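Local coordinates for C3-degrading proteinase (CppA protein) (Streptococcus pneumoniae, PDB 3E0R) that probably degrades complement component C3, though it is built from two regions related to the glyoxalase superfamily, at residues 75-80 with 117-122; 159-164 with 180-185; 197-202 with 237-242. One frame throughout, in Å; residues are numbered along the deposited sequence.

Contact 1 (75-80 with 117-122); sequences ARLIVK and DLILIH
The imidazole of His122 packs against two residues of 75-80. Ile78 CG2 meets the ring edge near its plane, 3.4 Å from His122 NE2, and Lys80 CA lies over one face as a CH-pi contact, 4.2 Å from the centroid. With chi1 at 77°, His122 CG sits between its own backbone N and carbonyl carbon, which swings the ring back across the neighbouring strand; ND1 accepts from the backbone N of Glu124. Arg76 lays its methylenes alongside Leu118, CG to CD2 3.9 Å, and one guanidinium face covers Leu120 CD2, while salt bridges to Glu156 and Glu110 satisfy its charge. On the other face of the sheet Leu77, Val79, Ile119 and Ile121 gather, beta-branched for the most part, with Val79 CG2 3.8 Å from Ile119 CG2.

Four parallel-strand bonds position these groups, from Leu77 N to Leu118 O (3.0 Å) through Val79 N to Leu120 O (2.8 Å). Next to them a water bridges Ala75 O and Leu118 N. Ala75 and Arg76 form a classic beta bulge opposite Glu156 of strand 151-159. The chemistry implies a two-sided pair: one face receives only aliphatic side chains from these strands, the other also polar groups, His122 buried and Arg76 partly exposed.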
loop_
_atom_site.group_PDB
_atom_site.type_symbol
_atom_site.label_atom_id
_atom_site.label_comp_id
_atom_site.label_asym_id
_atom_site.label_seq_id
_atom_site.Cartn_x
_atom_site.Cartn_y
_atom_site.Cartn_z
ATOM N N ALA A 75 -1.278 -7.933 -4.154
ATOM C CA ALA A 75 -0.603 -9.181 -3.850
ATOM C C ALA A 75 0.068 -9.047 -2.458
ATOM O O ALA A 75 -0.273 -9.796 -1.549
ATOM C CB ALA A 75 0.409 -9.544 -4.970
ATOM N N ARG A 76 0.951 -8.064 -2.284
ATOM C CA ARG A 76 1.542 -7.750 -0.969
ATOM C C ARG A 76 1.861 -6.259 -0.834
ATOM O O ARG A 76 2.315 -5.670 -1.776
ATOM C CB ARG A 76 2.859 -8.494 -0.771
ATOM C CG ARG A 76 2.776 -9.917 -0.242
ATOM C CD ARG A 76 4.083 -10.327 0.445
ATOM N NE ARG A 76 5.202 -10.182 -0.479
ATOM C CZ ARG A 76 6.442 -10.666 -0.278
ATOM N NH1 ARG A 76 6.773 -11.311 0.823
ATOM N NH2 ARG A 76 7.376 -10.486 -1.191
ATOM N N LEU A 77 1.642 -5.675 0.343
ATOM C CA LEU A 77 2.178 -4.364 0.702
ATOM C C LEU A 77 3.492 -4.559 1.364
ATOM O O LEU A 77 3.597 -5.347 2.291
ATOM C CB LEU A 77 1.268 -3.639 1.694
ATOM C CG LEU A 77 1.433 -2.099 1.859
ATOM C CD1 LEU A 77 0.952 -1.323 0.642
ATOM C CD2 LEU A 77 0.688 -1.651 3.140
ATOM N N ILE A 78 4.492 -3.809 0.926
ATOM C CA ILE A 78 5.870 -3.921 1.418
ATOM C C ILE A 78 6.251 -2.632 2.130
ATOM O O ILE A 78 6.146 -1.548 1.602
ATOM C CB ILE A 78 6.838 -4.295 0.296
ATOM C CG1 ILE A 78 6.306 -5.525 -0.465
ATOM C CG2 ILE A 78 8.277 -4.570 0.845
ATOM C CD1 ILE A 78 7.080 -5.844 -1.673
ATOM N N VAL A 79 6.605 -2.777 3.393
ATOM C CA VAL A 79 6.939 -1.641 4.262
ATOM C C VAL A 79 8.393 -1.809 4.611
ATOM O O VAL A 79 8.753 -2.705 5.335
ATOM C CB VAL A 79 6.056 -1.617 5.510
ATOM C CG1 VAL A 79 6.389 -0.416 6.397
ATOM C CG2 VAL A 79 4.538 -1.639 5.103
ATOM N N LYS A 80 9.224 -1.001 3.994
ATOM C CA LYS A 80 10.653 -1.024 4.235
ATOM C C LYS A 80 10.944 -0.038 5.313
ATOM O O LYS A 80 10.791 1.154 5.087
ATOM C CB LYS A 80 11.407 -0.598 2.990
ATOM C CG LYS A 80 12.960 -0.474 3.173
ATOM C CD LYS A 80 13.581 0.135 1.891
ATOM C CE LYS A 80 15.074 -0.064 1.842
ATOM N NZ LYS A 80 15.563 -0.237 3.217
ATOM N N ASP A 117 -5.161 -8.332 3.649
ATOM C CA ASP A 117 -4.065 -7.850 2.861
ATOM C C ASP A 117 -2.823 -8.371 3.556
ATOM O O ASP A 117 -2.699 -8.281 4.774
ATOM C CB ASP A 117 -4.119 -6.331 2.831
ATOM C CG ASP A 117 -5.311 -5.800 2.014
ATOM O OD1 ASP A 117 -5.548 -6.382 0.915
ATOM O OD2 ASP A 117 -5.982 -4.781 2.451
ATOM N N LEU A 118 -1.910 -8.957 2.785
ATOM C CA LEU A 118 -0.643 -9.467 3.322
ATOM C C LEU A 118 0.390 -8.367 3.276
ATOM O O LEU A 118 0.643 -7.779 2.224
ATOM C CB LEU A 118 -0.181 -10.668 2.504
ATOM C CG LEU A 118 1.033 -11.500 2.928
ATOM C CD1 LEU A 118 1.020 -12.021 4.386
ATOM C CD2 LEU A 118 1.099 -12.673 2.012
ATOM N N ILE A 119 0.977 -8.086 4.444
ATOM C CA ILE A 119 1.947 -7.006 4.624
ATOM C C ILE A 119 3.264 -7.622 5.015
ATOM O O ILE A 119 3.297 -8.487 5.877
ATOM C CB ILE A 119 1.527 -5.948 5.717
ATOM C CG1 ILE A 119 0.298 -5.079 5.356
ATOM C CG2 ILE A 119 2.623 -4.882 5.887
ATOM C CD1 ILE A 119 -0.943 -5.729 4.854
ATOM N N LEU A 120 4.330 -7.213 4.330
ATOM C CA LEU A 120 5.689 -7.557 4.674
ATOM C C LEU A 120 6.326 -6.325 5.280
ATOM O O LEU A 120 6.333 -5.279 4.655
ATOM C CB LEU A 120 6.490 -8.005 3.429
ATOM C CG LEU A 120 8.026 -8.229 3.608
ATOM C CD1 LEU A 120 8.296 -9.419 4.580
ATOM C CD2 LEU A 120 8.735 -8.463 2.328
ATOM N N ILE A 121 6.826 -6.434 6.512
ATOM C CA ILE A 121 7.631 -5.366 7.124
ATOM C C ILE A 121 9.060 -5.845 7.250
ATOM O O ILE A 121 9.308 -6.873 7.874
ATOM C CB ILE A 121 7.137 -4.953 8.529
ATOM C CG1 ILE A 121 5.625 -4.690 8.478
ATOM C CG2 ILE A 121 7.912 -3.693 9.049
ATOM C CD1 ILE A 121 5.226 -3.407 9.241
ATOM N N HIS A 122 9.984 -5.098 6.671
ATOM C CA HIS A 122 11.348 -5.527 6.584
ATOM C C HIS A 122 12.248 -4.306 6.602
ATOM O O HIS A 122 11.790 -3.199 6.618
ATOM C CB HIS A 122 11.560 -6.361 5.306
ATOM C CG HIS A 122 11.656 -5.532 4.067
ATOM N ND1 HIS A 122 12.860 -5.072 3.571
ATOM C CD2 HIS A 122 10.705 -5.061 3.233
ATOM C CE1 HIS A 122 12.640 -4.334 2.492
ATOM N NE2 HIS A 122 11.340 -4.303 2.270
HETATM O O HOH W 1 -2.943 -8.992 -0.012
#

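Contact 2 (159-164 with 180-185); sequences LPTDIE and PAQGQD
A short parallel beta bridge, Leu159 with Pro180, marks where strands 151-159 and 176-180 give way to loops at one margin of the seven-stranded mixed sheet. Strand 176-180 is outermost there, and the helix 169-172 lies on the connection between the two strands. The nearest CA pairs are Leu159 with Pro180 and Pro160 with Ala181, after which the chains part.

Backbone carbonyls and CA-H groups do most of the touching. Leu159 O receives the CA-H of Pro180, with CA 3.3 Å away, and also lies 3.2 Å from Ala181 N. In return Ala181 O takes the CA-H of Pro160 at a CA-to-O distance of 3.2 Å, with an angle of 162° at the hydrogen. A proline has no N-H to offer a neighbouring strand, so Pro160 and Pro180 suit places where regular pairing ends, and each still presents a CA-H to a carbonyl. Ala181 is small enough to be buried beside the backbone: its CB comes 4.0 Å from Leu159 N and also packs on Arg71 and Leu186.

Farther out, Asp185 OD2 anchors the loop 180-185 through a salt bridge with Arg66; the bond from Gln184 NE2 to Asp185 OD1 is local to the loop. Thr161, which is exposed, turns its methyl, not its hydroxyl, to the other loop. The Thr161 and Pro180 side chains cross at about a right angle, with Thr161 CG2 3.9 Å from Pro180 CB. The Gln182 chain, bent at chi2 (79°), brings its amide back to the same methyl, with NE2 4.1 Å from Thr161 CG2.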
loop_
_atom_site.group_PDB
_atom_site.type_symbol
_atom_site.label_atom_id
_atom_site.label_comp_id
_atom_site.label_asym_id
_atom_site.label_seq_id
_atom_site.Cartn_x
_atom_site.Cartn_y
_atom_site.Cartn_z
ATOM N N LEU A 159 -1.851 -8.920 -11.547
ATOM C CA LEU A 159 -2.359 -8.410 -12.846
ATOM C C LEU A 159 -2.638 -9.575 -13.802
ATOM O O LEU A 159 -1.731 -10.370 -14.088
ATOM C CB LEU A 159 -1.367 -7.414 -13.471
ATOM C CG LEU A 159 -1.826 -6.542 -14.669
ATOM C CD1 LEU A 159 -2.860 -5.464 -14.273
ATOM C CD2 LEU A 159 -0.643 -5.872 -15.376
ATOM N N PRO A 160 -3.882 -9.674 -14.316
ATOM C CA PRO A 160 -4.152 -10.774 -15.270
ATOM C C PRO A 160 -3.271 -10.704 -16.514
ATOM O O PRO A 160 -2.734 -9.639 -16.837
ATOM C CB PRO A 160 -5.635 -10.599 -15.631
ATOM C CG PRO A 160 -6.194 -9.641 -14.596
ATOM C CD PRO A 160 -5.064 -8.816 -14.101
ATOM N N THR A 161 -3.112 -11.833 -17.209
ATOM C CA THR A 161 -2.186 -11.878 -18.336
ATOM C C THR A 161 -2.788 -11.215 -19.565
ATOM O O THR A 161 -2.042 -10.710 -20.411
ATOM C CB THR A 161 -1.697 -13.322 -18.667
ATOM O OG1 THR A 161 -2.811 -14.165 -18.989
ATOM C CG2 THR A 161 -0.900 -13.906 -17.497
ATOM N N ASP A 162 -4.125 -11.162 -19.626
ATOM C CA ASP A 162 -4.846 -10.652 -20.815
ATOM C C ASP A 162 -5.067 -9.142 -20.808
ATOM O O ASP A 162 -5.565 -8.589 -21.792
ATOM C CB ASP A 162 -6.198 -11.368 -21.000
ATOM C CG ASP A 162 -7.152 -11.186 -19.797
ATOM O OD1 ASP A 162 -6.786 -10.492 -18.822
ATOM O OD2 ASP A 162 -8.278 -11.758 -19.826
ATOM N N ILE A 163 -4.712 -8.476 -19.721
ATOM C CA ILE A 163 -4.707 -7.028 -19.700
ATOM C C ILE A 163 -3.312 -6.443 -19.399
ATOM O O ILE A 163 -2.447 -7.092 -18.815
ATOM C CB ILE A 163 -5.788 -6.438 -18.712
ATOM C CG1 ILE A 163 -5.327 -6.490 -17.269
ATOM C CG2 ILE A 163 -7.153 -7.144 -18.859
ATOM C CD1 ILE A 163 -6.076 -5.520 -16.407
ATOM N N GLU A 164 -3.138 -5.200 -19.830
ATOM C CA GLU A 164 -1.943 -4.414 -19.626
ATOM C C GLU A 164 -2.312 -3.198 -18.780
ATOM O O GLU A 164 -3.367 -2.601 -18.953
ATOM C CB GLU A 164 -1.400 -3.961 -20.983
ATOM C CG GLU A 164 -0.474 -4.985 -21.663
ATOM C CD GLU A 164 0.988 -4.835 -21.210
ATOM O OE1 GLU A 164 1.636 -3.840 -21.617
ATOM O OE2 GLU A 164 1.487 -5.700 -20.447
ATOM N N PRO A 180 1.929 -11.761 -12.607
ATOM C CA PRO A 180 0.830 -12.329 -13.384
ATOM C C PRO A 180 -0.026 -13.217 -12.466
ATOM O O PRO A 180 0.514 -13.796 -11.523
ATOM C CB PRO A 180 1.538 -13.117 -14.514
ATOM C CG PRO A 180 2.979 -12.612 -14.500
ATOM C CD PRO A 180 3.248 -12.223 -13.094
ATOM N N ALA A 181 -1.342 -13.269 -12.714
ATOM C CA ALA A 181 -2.318 -13.744 -11.746
ATOM C C ALA A 181 -3.654 -13.984 -12.426
ATOM O O ALA A 181 -3.977 -13.320 -13.395
ATOM C CB ALA A 181 -2.485 -12.738 -10.636
ATOM N N GLN A 182 -4.415 -14.951 -11.933
ATOM C CA GLN A 182 -5.793 -15.169 -12.341
ATOM C C GLN A 182 -6.651 -15.116 -11.111
ATOM O O GLN A 182 -6.238 -15.548 -10.035
ATOM C CB GLN A 182 -6.038 -16.539 -13.009
ATOM C CG GLN A 182 -5.402 -16.700 -14.361
ATOM C CD GLN A 182 -3.920 -17.012 -14.227
ATOM O OE1 GLN A 182 -3.538 -17.944 -13.485
ATOM N NE2 GLN A 182 -3.067 -16.230 -14.919
ATOM N N GLY A 183 -7.856 -14.599 -11.309
ATOM C CA GLY A 183 -8.885 -14.546 -10.298
ATOM C C GLY A 183 -10.021 -13.658 -10.779
ATOM O O GLY A 183 -9.801 -12.686 -11.530
ATOM N N GLN A 184 -11.230 -13.996 -10.328
ATOM C CA GLN A 184 -12.467 -13.319 -10.733
ATOM C C GLN A 184 -12.467 -11.820 -10.426
ATOM O O GLN A 184 -12.947 -11.029 -11.225
ATOM C CB GLN A 184 -13.700 -14.005 -10.097
ATOM C CG GLN A 184 -13.690 -14.133 -8.549
ATOM C CD GLN A 184 -15.092 -14.396 -7.962
ATOM O OE1 GLN A 184 -15.607 -15.503 -8.055
ATOM N NE2 GLN A 184 -15.694 -13.366 -7.324
ATOM N N ASP A 185 -11.889 -11.431 -9.295
ATOM C CA ASP A 185 -11.964 -10.045 -8.795
ATOM C C ASP A 185 -10.771 -9.139 -9.126
ATOM O O ASP A 185 -10.681 -7.984 -8.629
ATOM C CB ASP A 185 -12.190 -10.080 -7.263
ATOM C CG ASP A 185 -13.499 -10.761 -6.881
ATOM O OD1 ASP A 185 -14.338 -11.000 -7.778
ATOM O OD2 ASP A 185 -13.679 -11.068 -5.686
#

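Contact 3 (197-202 with 237-242); sequences SMLKFL and VELWFE
Lys200 with Trp240 and Phe201 with Phe241 supply the ring contacts. Lys200 NZ stands 3.0 Å from the centroid of the Trp240 five-membered ring, a cation-pi contact; the lysine chain lies alongside the indole and bends at chi3 (-92°) and at a nearly eclipsed chi4 (-5°), so the exact place of NZ is less certain. Selenomethionine Met198 comes to the same side, CE 3.9 Å from Trp240 CE3, its selenium oblique to the six-membered ring. Phe228 of the adjacent strand 228-232 also stacks on Trp240. On the other side of the sheet Phe201 and Phe241 form an offset stack, centroids 4.8 Å apart and planes at 14°, and Leu239 CD2 meets the Phe201 edge at CE2.

Among hydrogen bonds, five join the parallel backbones, including Trp240 N to Leu199 O at 2.9 Å. Trp240 NE1 donates in its ring plane to Glu242 OE2 (3.0 Å), meeting the carboxylate from above its plane.

Apolar packing completes the pair: Leu199 CD1 touches Val237 CG1 and Leu239 CD2. The NE1 bond to Glu242, with the groups stacked on the ring, would limit the indole's rotation and probably make it more electron-rich, favouring the lysine cation.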
loop_
_atom_site.group_PDB
_atom_site.type_symbol
_atom_site.label_atom_id
_atom_site.label_comp_id
_atom_site.label_asym_id
_atom_site.label_seq_id
_atom_site.Cartn_x
_atom_site.Cartn_y
_atom_site.Cartn_z
ATOM N N SER A 197 -7.901 0.255 -4.263
ATOM C CA SER A 197 -8.890 0.952 -5.052
ATOM C C SER A 197 -8.354 2.178 -5.760
ATOM O O SER A 197 -8.915 2.589 -6.766
ATOM C CB SER A 197 -10.046 1.376 -4.191
ATOM O OG SER A 197 -9.645 2.289 -3.188
HETATM N N MSE A 198 -7.270 2.745 -5.232
HETATM C CA MSE A 198 -6.598 3.852 -5.863
HETATM C C MSE A 198 -5.096 3.847 -5.643
HETATM O O MSE A 198 -4.608 3.488 -4.606
HETATM C CB MSE A 198 -7.199 5.135 -5.330
HETATM C CG MSE A 198 -6.573 6.403 -5.879
HETATM SE SE MSE A 198 -7.700 7.900 -5.387
HETATM C CE MSE A 198 -6.350 8.966 -4.476
ATOM N N LEU A 199 -4.368 4.285 -6.650
ATOM C CA LEU A 199 -2.958 4.685 -6.516
ATOM C C LEU A 199 -2.901 6.199 -6.742
ATOM O O LEU A 199 -3.443 6.684 -7.724
ATOM C CB LEU A 199 -2.122 3.936 -7.549
ATOM C CG LEU A 199 -2.076 2.424 -7.286
ATOM C CD1 LEU A 199 -1.756 1.576 -8.498
ATOM C CD2 LEU A 199 -1.058 2.162 -6.189
ATOM N N LYS A 200 -2.320 6.951 -5.815
ATOM C CA LYS A 200 -2.097 8.369 -6.034
ATOM C C LYS A 200 -0.641 8.649 -6.373
ATOM O O LYS A 200 0.252 8.179 -5.692
ATOM C CB LYS A 200 -2.489 9.164 -4.807
ATOM C CG LYS A 200 -2.433 10.636 -5.041
ATOM C CD LYS A 200 -2.300 11.454 -3.841
ATOM C CE LYS A 200 -3.625 11.870 -3.316
ATOM N NZ LYS A 200 -4.727 11.452 -4.196
ATOM N N PHE A 201 -0.408 9.398 -7.445
ATOM C CA PHE A 201 0.924 9.747 -7.884
ATOM C C PHE A 201 1.172 11.225 -7.621
ATOM O O PHE A 201 0.495 12.096 -8.188
ATOM C CB PHE A 201 1.095 9.429 -9.374
ATOM C CG PHE A 201 0.756 8.020 -9.712
ATOM C CD1 PHE A 201 1.743 7.085 -9.901
ATOM C CD2 PHE A 201 -0.561 7.631 -9.861
ATOM C CE1 PHE A 201 1.420 5.782 -10.192
ATOM C CE2 PHE A 201 -0.884 6.367 -10.170
ATOM C CZ PHE A 201 0.118 5.415 -10.306
ATOM N N LEU A 202 2.109 11.498 -6.729
ATOM C CA LEU A 202 2.595 12.842 -6.533
ATOM C C LEU A 202 3.768 13.074 -7.498
ATOM O O LEU A 202 4.707 12.272 -7.556
ATOM C CB LEU A 202 2.999 13.058 -5.086
ATOM C CG LEU A 202 1.942 12.899 -3.993
ATOM C CD1 LEU A 202 2.519 13.422 -2.673
ATOM C CD2 LEU A 202 0.664 13.649 -4.301
ATOM N N VAL A 237 -8.553 -0.013 -10.850
ATOM C CA VAL A 237 -7.886 0.855 -9.868
ATOM C C VAL A 237 -7.782 2.303 -10.449
ATOM O O VAL A 237 -7.260 2.559 -11.552
ATOM C CB VAL A 237 -6.502 0.272 -9.463
ATOM C CG1 VAL A 237 -5.731 1.173 -8.473
ATOM C CG2 VAL A 237 -6.671 -1.190 -8.867
ATOM N N GLU A 238 -8.324 3.235 -9.707
ATOM C CA GLU A 238 -8.162 4.632 -9.970
ATOM C C GLU A 238 -6.732 5.130 -9.858
ATOM O O GLU A 238 -5.996 4.741 -8.958
ATOM C CB GLU A 238 -9.067 5.418 -9.009
ATOM C CG GLU A 238 -10.544 5.209 -9.364
ATOM C CD GLU A 238 -11.455 6.039 -8.506
ATOM O OE1 GLU A 238 -10.907 6.642 -7.552
ATOM O OE2 GLU A 238 -12.693 6.080 -8.778
ATOM N N LEU A 239 -6.350 6.018 -10.771
ATOM C CA LEU A 239 -4.962 6.538 -10.864
ATOM C C LEU A 239 -5.049 8.029 -10.778
ATOM O O LEU A 239 -5.489 8.669 -11.717
ATOM C CB LEU A 239 -4.290 6.101 -12.173
ATOM C CG LEU A 239 -4.271 4.585 -12.445
ATOM C CD1 LEU A 239 -3.852 4.344 -13.878
ATOM C CD2 LEU A 239 -3.439 3.779 -11.393
ATOM N N TRP A 240 -4.653 8.576 -9.632
ATOM C CA TRP A 240 -4.785 10.000 -9.361
ATOM C C TRP A 240 -3.393 10.629 -9.434
ATOM O O TRP A 240 -2.440 10.168 -8.782
ATOM C CB TRP A 240 -5.449 10.155 -8.004
ATOM C CG TRP A 240 -5.614 11.563 -7.363
ATOM C CD1 TRP A 240 -4.614 12.486 -7.093
ATOM C CD2 TRP A 240 -6.825 12.111 -6.788
ATOM N NE1 TRP A 240 -5.135 13.553 -6.387
ATOM C CE2 TRP A 240 -6.483 13.356 -6.197
ATOM C CE3 TRP A 240 -8.148 11.637 -6.671
ATOM C CZ2 TRP A 240 -7.425 14.167 -5.530
ATOM C CZ3 TRP A 240 -9.111 12.443 -6.028
ATOM C CH2 TRP A 240 -8.735 13.713 -5.466
ATOM N N PHE A 241 -3.290 11.704 -10.228
ATOM C CA PHE A 241 -2.054 12.484 -10.342
ATOM C C PHE A 241 -2.253 13.940 -9.876
ATOM O O PHE A 241 -3.215 14.609 -10.288
ATOM C CB PHE A 241 -1.560 12.509 -11.805
ATOM C CG PHE A 241 -1.422 11.159 -12.445
ATOM C CD1 PHE A 241 -0.195 10.603 -12.647
ATOM C CD2 PHE A 241 -2.521 10.475 -12.906
ATOM C CE1 PHE A 241 -0.071 9.358 -13.249
ATOM C CE2 PHE A 241 -2.402 9.224 -13.524
ATOM C CZ PHE A 241 -1.194 8.671 -13.676
ATOM N N GLU A 242 -1.338 14.418 -9.023
ATOM C CA GLU A 242 -1.297 15.801 -8.598
ATOM C C GLU A 242 0.158 16.232 -8.270
ATOM O O GLU A 242 1.039 15.397 -8.117
ATOM C CB GLU A 242 -2.257 16.055 -7.429
ATOM C CG GLU A 242 -1.988 15.319 -6.147
ATOM C CD GLU A 242 -2.889 15.798 -4.960
ATOM O OE1 GLU A 242 -2.359 15.856 -3.802
ATOM O OE2 GLU A 242 -4.111 16.092 -5.167
#

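From the N terminus, strand 9-18 enters the eight-stranded sheet before the chain reaches 75-80 in the seven-stranded one. Contact 1 closes a loop of 36 residues containing helix 84-91 and strands 99-102 and 107-112. Contact 2 then closes a shorter excursion of 15 residues at the margin of the same sheet, with strand 151-159 lying between strands 74-81 and 176-180. Contact 3 follows in the other sheet, its loop of 34 residues running through helix 208-214 and strand 228-232. All three are in series: none nests or crosses. Their centres are about 19 to 20 Å apart, and strand 9-18, beside 196-203, brings the chain's beginning to contact 3.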